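Long-range contact in transcriptional regulator, TetR family (Thermus thermophilus, PDB 3VPR), which represses transcription, probably by binding regulatory DNA through a helix-turn-helix motif, as TetR-family regulators do: residues A[9-22]-A[95-107]. Residues are numbered along the deposited sequence; the frame is centred on the assembly and turned at random.
Sequences LEEAAKLFTEKGYE and PFFVTMLQGIKSL
Ala13 sets its CB over one face of the Phe96 ring, 4.2 Å from the ring centroid and 5° off the normal, a CH-pi contact. Around it the helical segments 9-19 and 95-103 pass with their axes 8.1 Å apart, crossing at 63°. Although Phe96 leaves its backbone heading away from helix 4-19, CG stands anti to the carbonyl carbon, and the ring comes back so that CZ lies 3.9 Å from Glu10 CA. One turn on, two threonines meet, each with its hydroxyl bonded back to its own helix, Thr17 OG1 to Ala13 O and Thr99 OG1 to Pro95 O. Those carbonyls also take the threonine's own N-H, from the opposite face of the carbonyl plane. With the hydroxyls folded back, each CG2 is left for the other helix: Thr99 CG2 reaches Phe16 CD2 obliquely (3.7 Å), while Thr17 crosses Val98 at about a right angle, CG2 to CG1. Beyond Gly20, where helix 4-19 ends, Gln102 OE1 accepts a weak but nearly straight bond from Tyr21 N (3.4 Å), while NE2 makes a bent bond to Val98 O from above the carbonyl plane. Shortening Gln102 to an alanine is likely to leave Tyr21 N without this acceptor and to open a gap beside Gly20. Ser106 OG donates to the anti side of Glu22 OE2 (2.9 Å), and Ser106 CB lies obliquely against Tyr21 CE2. Phe96 also packs on Ile54 and Leu57 of helix 47-70. The crossing joins the first helix of the DNA-binding domain to the C-terminal domain, an interdomain junction of the all-helical TetR fold.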
ATOM      1  N   LEU A   9      15.355 -20.141  -4.237  1.00 32.98           N
ATOM      2  CA  LEU A   9      14.791 -18.860  -3.783  1.00 36.95           C
ATOM      3  C   LEU A   9      13.846 -18.217  -4.788  1.00 39.49           C
ATOM      4  O   LEU A   9      12.789 -17.726  -4.405  1.00 38.53           O
ATOM      5  CB  LEU A   9      15.892 -17.872  -3.400  1.00 31.89           C
ATOM      6  CG  LEU A   9      16.727 -18.314  -2.194  1.00 47.55           C
ATOM      7  CD1 LEU A   9      17.776 -17.257  -1.873  1.00 43.74           C
ATOM      8  CD2 LEU A   9      15.811 -18.538  -0.988  1.00 43.12           C
ATOM      9  N   GLU A  10      14.221 -18.221  -6.066  1.00 26.09           N
ATOM     10  CA  GLU A  10      13.364 -17.646  -7.095  1.00 38.91           C
ATOM     11  C   GLU A  10      12.075 -18.460  -7.261  1.00 27.86           C
ATOM     12  O   GLU A  10      10.997 -17.900  -7.399  1.00 37.54           O
ATOM     13  CB  GLU A  10      14.102 -17.580  -8.437  1.00 48.38           C
ATOM     14  CG  GLU A  10      13.194 -17.180  -9.605  1.00 71.57           C
ATOM     15  CD  GLU A  10      13.954 -16.612 -10.790  1.00 79.80           C
ATOM     16  OE1 GLU A  10      15.006 -17.178 -11.148  1.00 84.01           O
ATOM     17  OE2 GLU A  10      13.493 -15.606 -11.372  1.00 89.50           O
ATOM     18  N   GLU A  11      12.202 -19.777  -7.235  1.00 27.59           N
ATOM     19  CA  GLU A  11      11.051 -20.661  -7.380  1.00 41.54           C
ATOM     20  C   GLU A  11      10.129 -20.586  -6.182  1.00 38.37           C
ATOM     21  O   GLU A  11       8.912 -20.667  -6.328  1.00 41.68           O
ATOM     22  CB  GLU A  11      11.496 -22.113  -7.580  1.00 41.69           C
ATOM     23  CG  GLU A  11      12.167 -22.376  -8.927  1.00 65.57           C
ATOM     24  CD  GLU A  11      11.245 -22.095 -10.102  1.00 74.50           C
ATOM     25  OE1 GLU A  11      10.194 -22.766 -10.205  1.00 80.22           O
ATOM     26  OE2 GLU A  11      11.569 -21.201 -10.919  1.00 81.34           O
ATOM     27  N   ALA A  12      10.713 -20.457  -4.997  1.00 35.09           N
ATOM     28  CA  ALA A  12       9.930 -20.345  -3.773  1.00 31.14           C
ATOM     29  C   ALA A  12       9.172 -19.025  -3.854  1.00 41.15           C
ATOM     30  O   ALA A  12       7.971 -18.968  -3.597  1.00 31.41           O
ATOM     31  CB  ALA A  12      10.842 -20.339  -2.551  1.00 31.83           C
ATOM     32  N   ALA A  13       9.881 -17.961  -4.222  1.00 30.11           N
ATOM     33  CA  ALA A  13       9.246 -16.658  -4.339  1.00 39.35           C
ATOM     34  C   ALA A  13       8.025 -16.721  -5.270  1.00 42.50           C
ATOM     35  O   ALA A  13       6.982 -16.152  -4.960  1.00 37.35           O
ATOM     36  CB  ALA A  13      10.246 -15.623  -4.844  1.00 34.88           C
ATOM     37  N   LYS A  14       8.150 -17.406  -6.405  1.00 29.77           N
ATOM     38  CA  LYS A  14       7.017 -17.516  -7.325  1.00 30.84           C
ATOM     39  C   LYS A  14       5.888 -18.336  -6.710  1.00 34.03           C
ATOM     40  O   LYS A  14       4.721 -17.975  -6.819  1.00 38.24           O
ATOM     41  CB  LYS A  14       7.431 -18.174  -8.636  1.00 33.46           C
ATOM     42  CG  LYS A  14       8.368 -17.355  -9.484  1.00 42.51           C
ATOM     43  CD  LYS A  14       8.699 -18.111 -10.767  1.00 62.12           C
ATOM     44  CE  LYS A  14       9.750 -17.381 -11.588  1.00 71.32           C
ATOM     45  NZ  LYS A  14      10.074 -18.124 -12.838  1.00 88.20           N
ATOM     46  N   LEU A  15       6.236 -19.434  -6.053  1.00 36.13           N
ATOM     47  CA  LEU A  15       5.219 -20.288  -5.456  1.00 41.40           C
ATOM     48  C   LEU A  15       4.471 -19.546  -4.352  1.00 44.45           C
ATOM     49  O   LEU A  15       3.252 -19.650  -4.252  1.00 42.19           O
ATOM     50  CB  LEU A  15       5.848 -21.578  -4.921  1.00 28.85           C
ATOM     51  CG  LEU A  15       4.847 -22.524  -4.271  1.00 38.61           C
ATOM     52  CD1 LEU A  15       3.762 -22.889  -5.283  1.00 48.20           C
ATOM     53  CD2 LEU A  15       5.557 -23.769  -3.779  1.00 33.11           C
ATOM     54  N   PHE A  16       5.197 -18.787  -3.537  1.00 39.66           N
ATOM     55  CA  PHE A  16       4.569 -18.025  -2.466  1.00 41.25           C
ATOM     56  C   PHE A  16       3.641 -16.971  -3.065  1.00 43.92           C
ATOM     57  O   PHE A  16       2.594 -16.671  -2.504  1.00 50.35           O
ATOM     58  CB  PHE A  16       5.609 -17.327  -1.589  1.00 35.94           C
ATOM     59  CG  PHE A  16       6.454 -18.262  -0.768  1.00 39.72           C
ATOM     60  CD1 PHE A  16       5.941 -19.468  -0.308  1.00 33.45           C
ATOM     61  CD2 PHE A  16       7.760 -17.910  -0.422  1.00 31.29           C
ATOM     62  CE1 PHE A  16       6.719 -20.317   0.489  1.00 32.74           C
ATOM     63  CE2 PHE A  16       8.542 -18.742   0.372  1.00 30.72           C
ATOM     64  CZ  PHE A  16       8.023 -19.951   0.830  1.00 38.80           C
ATOM     65  N   THR A  17       4.037 -16.400  -4.197  1.00 44.64           N
ATOM     66  CA  THR A  17       3.220 -15.397  -4.864  1.00 42.78           C
ATOM     67  C   THR A  17       1.935 -16.038  -5.413  1.00 48.81           C
ATOM     68  O   THR A  17       0.871 -15.427  -5.397  1.00 46.00           O
ATOM     69  CB  THR A  17       4.000 -14.739  -6.030  1.00 45.15           C
ATOM     70  OG1 THR A  17       5.082 -13.966  -5.499  1.00 39.04           O
ATOM     71  CG2 THR A  17       3.083 -13.832  -6.865  1.00 39.46           C
ATOM     72  N   GLU A  18       2.047 -17.277  -5.882  1.00 50.26           N
ATOM     73  CA  GLU A  18       0.919 -18.011  -6.453  1.00 55.08           C
ATOM     74  C   GLU A  18      -0.005 -18.639  -5.408  1.00 52.30           C
ATOM     75  O   GLU A  18      -1.219 -18.650  -5.585  1.00 55.88           O
ATOM     76  CB  GLU A  18       1.434 -19.117  -7.395  1.00 60.09           C
ATOM     77  CG  GLU A  18       2.165 -18.623  -8.661  1.00 58.93           C
ATOM     78  CD  GLU A  18       3.060 -19.701  -9.305  1.00 70.31           C
ATOM     79  OE1 GLU A  18       3.639 -19.445 -10.388  1.00 73.71           O
ATOM     80  OE2 GLU A  18       3.198 -20.803  -8.728  1.00 58.14           O
ATOM     81  N   LYS A  19       0.574 -19.163  -4.329  1.00 47.03           N
ATOM     82  CA  LYS A  19      -0.186 -19.822  -3.266  1.00 43.67           C
ATOM     83  C   LYS A  19      -0.290 -19.073  -1.937  1.00 47.19           C
ATOM     84  O   LYS A  19      -1.171 -19.369  -1.136  1.00 51.10           O
ATOM     85  CB  LYS A  19       0.419 -21.181  -2.924  1.00 39.77           C
ATOM     86  CG  LYS A  19       0.385 -22.234  -3.982  1.00 46.16           C
ATOM     87  CD  LYS A  19       0.720 -23.578  -3.337  1.00 50.18           C
ATOM     88  CE  LYS A  19      -0.296 -23.923  -2.248  1.00 52.81           C
ATOM     89  NZ  LYS A  19      -0.037 -25.215  -1.555  1.00 65.69           N
ATOM     90  N   GLY A  20       0.619 -18.139  -1.689  1.00 43.60           N
ATOM     91  CA  GLY A  20       0.603 -17.425  -0.422  1.00 36.79           C
ATOM     92  C   GLY A  20       1.645 -18.087   0.464  1.00 41.36           C
ATOM     93  O   GLY A  20       1.764 -19.309   0.443  1.00 43.46           O
ATOM     94  N   TYR A  21       2.390 -17.309   1.243  1.00 33.87           N
ATOM     95  CA  TYR A  21       3.437 -17.867   2.098  1.00 41.14           C
ATOM     96  C   TYR A  21       2.955 -18.882   3.112  1.00 47.46           C
ATOM     97  O   TYR A  21       3.519 -19.974   3.245  1.00 49.29           O
ATOM     98  CB  TYR A  21       4.175 -16.754   2.857  1.00 41.44           C
ATOM     99  CG  TYR A  21       5.192 -17.286   3.851  1.00 43.97           C
ATOM    100  CD1 TYR A  21       6.446 -17.725   3.425  1.00 47.01           C
ATOM    101  CD2 TYR A  21       4.884 -17.395   5.212  1.00 41.31           C
ATOM    102  CE1 TYR A  21       7.366 -18.261   4.325  1.00 42.32           C
ATOM    103  CE2 TYR A  21       5.797 -17.933   6.118  1.00 38.31           C
ATOM    104  CZ  TYR A  21       7.038 -18.366   5.665  1.00 45.64           C
ATOM    105  OH  TYR A  21       7.944 -18.924   6.540  1.00 44.57           O
ATOM    106  N   GLU A  22       1.927 -18.499   3.855  1.00 51.97           N
ATOM    107  CA  GLU A  22       1.366 -19.349   4.887  1.00 50.55           C
ATOM    108  C   GLU A  22       0.805 -20.670   4.371  1.00 56.32           C
ATOM    109  O   GLU A  22       0.997 -21.714   5.000  1.00 54.66           O
ATOM    110  CB  GLU A  22       0.286 -18.578   5.645  1.00 62.35           C
ATOM    111  CG  GLU A  22       0.845 -17.564   6.622  1.00 64.59           C
ATOM    112  CD  GLU A  22       1.729 -18.222   7.663  1.00 73.21           C
ATOM    113  OE1 GLU A  22       1.292 -19.243   8.234  1.00 82.28           O
ATOM    114  OE2 GLU A  22       2.851 -17.728   7.915  1.00 64.83           O
ATOM    115  N   PRO A  95       7.915 -11.148  -8.157  1.00 39.91           N
ATOM    116  CA  PRO A  95       7.588 -12.185  -7.169  1.00 37.14           C
ATOM    117  C   PRO A  95       8.261 -12.046  -5.795  1.00 42.97           C
ATOM    118  O   PRO A  95       7.677 -12.424  -4.779  1.00 40.66           O
ATOM    119  CB  PRO A  95       7.944 -13.492  -7.891  1.00 33.50           C
ATOM    120  CG  PRO A  95       8.895 -13.066  -8.979  1.00 40.48           C
ATOM    121  CD  PRO A  95       8.396 -11.736  -9.420  1.00 33.30           C
ATOM    122  N   PHE A  96       9.478 -11.509  -5.756  1.00 39.61           N
ATOM    123  CA  PHE A  96      10.167 -11.320  -4.481  1.00 43.49           C
ATOM    124  C   PHE A  96       9.464 -10.265  -3.628  1.00 39.15           C
ATOM    125  O   PHE A  96       9.431 -10.364  -2.401  1.00 39.91           O
ATOM    126  CB  PHE A  96      11.614 -10.878  -4.700  1.00 44.44           C
ATOM    127  CG  PHE A  96      12.506 -11.958  -5.224  1.00 45.35           C
ATOM    128  CD1 PHE A  96      12.548 -12.245  -6.582  1.00 46.52           C
ATOM    129  CD2 PHE A  96      13.306 -12.694  -4.355  1.00 44.62           C
ATOM    130  CE1 PHE A  96      13.378 -13.256  -7.071  1.00 58.87           C
ATOM    131  CE2 PHE A  96      14.143 -13.711  -4.832  1.00 44.64           C
ATOM    132  CZ  PHE A  96      14.179 -13.992  -6.191  1.00 41.99           C
ATOM    133  N   PHE A  97       8.917  -9.248  -4.286  1.00 50.24           N
ATOM    134  CA  PHE A  97       8.219  -8.175  -3.589  1.00 48.30           C
ATOM    135  C   PHE A  97       6.872  -8.634  -3.067  1.00 53.78           C
ATOM    136  O   PHE A  97       6.485  -8.280  -1.954  1.00 53.73           O
ATOM    137  CB  PHE A  97       8.069  -6.973  -4.514  1.00 50.01           C
ATOM    138  CG  PHE A  97       9.310  -6.140  -4.598  1.00 52.11           C
ATOM    139  CD1 PHE A  97       9.524  -5.096  -3.701  1.00 55.25           C
ATOM    140  CD2 PHE A  97      10.302  -6.447  -5.514  1.00 47.04           C
ATOM    141  CE1 PHE A  97      10.715  -4.374  -3.717  1.00 49.92           C
ATOM    142  CE2 PHE A  97      11.496  -5.730  -5.535  1.00 50.01           C
ATOM    143  CZ  PHE A  97      11.702  -4.695  -4.636  1.00 41.38           C
ATOM    144  N   VAL A  98       6.163  -9.426  -3.863  1.00 51.62           N
ATOM    145  CA  VAL A  98       4.874  -9.939  -3.433  1.00 50.18           C
ATOM    146  C   VAL A  98       5.104 -10.838  -2.219  1.00 54.03           C
ATOM    147  O   VAL A  98       4.302 -10.867  -1.287  1.00 54.57           O
ATOM    148  CB  VAL A  98       4.187 -10.742  -4.558  1.00 49.87           C
ATOM    149  CG1 VAL A  98       2.912 -11.410  -4.026  1.00 50.33           C
ATOM    150  CG2 VAL A  98       3.853  -9.811  -5.721  1.00 42.00           C
ATOM    151  N   THR A  99       6.221 -11.553  -2.217  1.00 55.06           N
ATOM    152  CA  THR A  99       6.528 -12.446  -1.106  1.00 54.36           C
ATOM    153  C   THR A  99       6.863 -11.655   0.156  1.00 56.02           C
ATOM    154  O   THR A  99       6.311 -11.912   1.228  1.00 45.34           O
ATOM    155  CB  THR A  99       7.724 -13.373  -1.439  1.00 56.70           C
ATOM    156  OG1 THR A  99       7.378 -14.237  -2.529  1.00 60.21           O
ATOM    157  CG2 THR A  99       8.097 -14.221  -0.225  1.00 58.37           C
HETATM  158  N   MSE A 100       7.771 -10.696   0.019  1.00 51.24           N
HETATM  159  CA  MSE A 100       8.201  -9.867   1.140  1.00 60.13           C
HETATM  160  C   MSE A 100       7.083  -9.096   1.856  1.00 59.00           C
HETATM  161  O   MSE A 100       6.992  -9.114   3.085  1.00 48.23           O
HETATM  162  CB  MSE A 100       9.249  -8.860   0.674  1.00 57.87           C
HETATM  163  CG  MSE A 100       9.518  -7.808   1.726  1.00 80.44           C
HETATM  164 SE   MSE A 100      10.004  -6.124   0.981  1.00104.38          SE
HETATM  165  CE  MSE A 100       8.297  -5.616   0.234  1.00105.19           C
ATOM    166  N   LEU A 101       6.254  -8.403   1.082  1.00 54.90           N
ATOM    167  CA  LEU A 101       5.166  -7.608   1.636  1.00 55.95           C
ATOM    168  C   LEU A 101       4.251  -8.399   2.564  1.00 58.76           C
ATOM    169  O   LEU A 101       4.040  -8.019   3.716  1.00 59.92           O
ATOM    170  CB  LEU A 101       4.335  -6.997   0.503  1.00 57.36           C
ATOM    171  CG  LEU A 101       3.304  -5.940   0.911  1.00 61.35           C
ATOM    172  CD1 LEU A 101       4.026  -4.764   1.547  1.00 67.30           C
ATOM    173  CD2 LEU A 101       2.505  -5.475  -0.305  1.00 71.84           C
ATOM    174  N   GLN A 102       3.717  -9.506   2.065  1.00 61.87           N
ATOM    175  CA  GLN A 102       2.802 -10.325   2.848  1.00 64.71           C
ATOM    176  C   GLN A 102       3.463 -11.051   4.018  1.00 65.09           C
ATOM    177  O   GLN A 102       2.874 -11.180   5.092  1.00 69.82           O
ATOM    178  CB  GLN A 102       2.110 -11.353   1.938  1.00 54.32           C
ATOM    179  CG  GLN A 102       3.030 -12.449   1.419  1.00 62.62           C
ATOM    180  CD  GLN A 102       2.302 -13.500   0.590  1.00 75.33           C
ATOM    181  OE1 GLN A 102       1.340 -14.120   1.050  1.00 75.75           O
ATOM    182  NE2 GLN A 102       2.768 -13.709  -0.635  1.00 76.31           N
ATOM    183  N   GLY A 103       4.694 -11.507   3.810  1.00 67.61           N
ATOM    184  CA  GLY A 103       5.389 -12.262   4.839  1.00 62.41           C
ATOM    185  C   GLY A 103       5.892 -11.577   6.095  1.00 57.05           C
ATOM    186  O   GLY A 103       6.196 -12.260   7.071  1.00 51.73           O
ATOM    187  N   ILE A 104       5.972 -10.249   6.088  1.00 55.29           N
ATOM    188  CA  ILE A 104       6.482  -9.498   7.238  1.00 65.30           C
ATOM    189  C   ILE A 104       6.206 -10.084   8.630  1.00 62.82           C
ATOM    190  O   ILE A 104       7.139 -10.329   9.399  1.00 56.31           O
ATOM    191  CB  ILE A 104       5.981  -8.027   7.220  1.00 73.62           C
ATOM    192  CG1 ILE A 104       6.623  -7.240   8.368  1.00 68.82           C
ATOM    193  CG2 ILE A 104       4.463  -7.982   7.328  1.00 80.26           C
ATOM    194  CD1 ILE A 104       8.131  -7.105   8.255  1.00 67.87           C
ATOM    195  N   LYS A 105       4.940 -10.314   8.957  1.00 59.84           N
ATOM    196  CA  LYS A 105       4.590 -10.847  10.272  1.00 60.49           C
ATOM    197  C   LYS A 105       5.140 -12.245  10.542  1.00 63.39           C
ATOM    198  O   LYS A 105       5.213 -12.681  11.696  1.00 56.28           O
ATOM    199  CB  LYS A 105       3.069 -10.866  10.446  1.00 70.11           C
ATOM    200  CG  LYS A 105       2.322 -11.607   9.344  1.00 82.85           C
ATOM    201  CD  LYS A 105       0.859 -11.822   9.706  1.00 88.28           C
ATOM    202  CE  LYS A 105       0.063 -12.305   8.506  1.00 95.35           C
ATOM    203  NZ  LYS A 105       0.085 -11.316   7.382  1.00 92.38           N
ATOM    204  N   SER A 106       5.540 -12.941   9.483  1.00 53.93           N
ATOM    205  CA  SER A 106       6.045 -14.299   9.627  1.00 50.67           C
ATOM    206  C   SER A 106       7.518 -14.423   9.994  1.00 43.80           C
ATOM    207  O   SER A 106       7.946 -15.472  10.468  1.00 44.46           O
ATOM    208  CB  SER A 106       5.768 -15.093   8.341  1.00 63.70           C
ATOM    209  OG  SER A 106       4.374 -15.253   8.129  1.00 64.38           O
ATOM    210  N   LEU A 107       8.302 -13.373   9.774  1.00 30.48           N
ATOM    211  CA  LEU A 107       9.723 -13.438  10.108  1.00 41.71           C
ATOM    212  C   LEU A 107       9.971 -13.468  11.611  1.00 46.76           C
ATOM    213  O   LEU A 107       9.130 -13.023  12.395  1.00 44.70           O
ATOM    214  CB  LEU A 107      10.462 -12.237   9.527  1.00 38.64           C
ATOM    215  CG  LEU A 107      10.540 -12.130   8.005  1.00 42.19           C
ATOM    216  CD1 LEU A 107      11.192 -10.813   7.646  1.00 30.52           C
ATOM    217  CD2 LEU A 107      11.329 -13.301   7.434  1.00 35.93           C
TER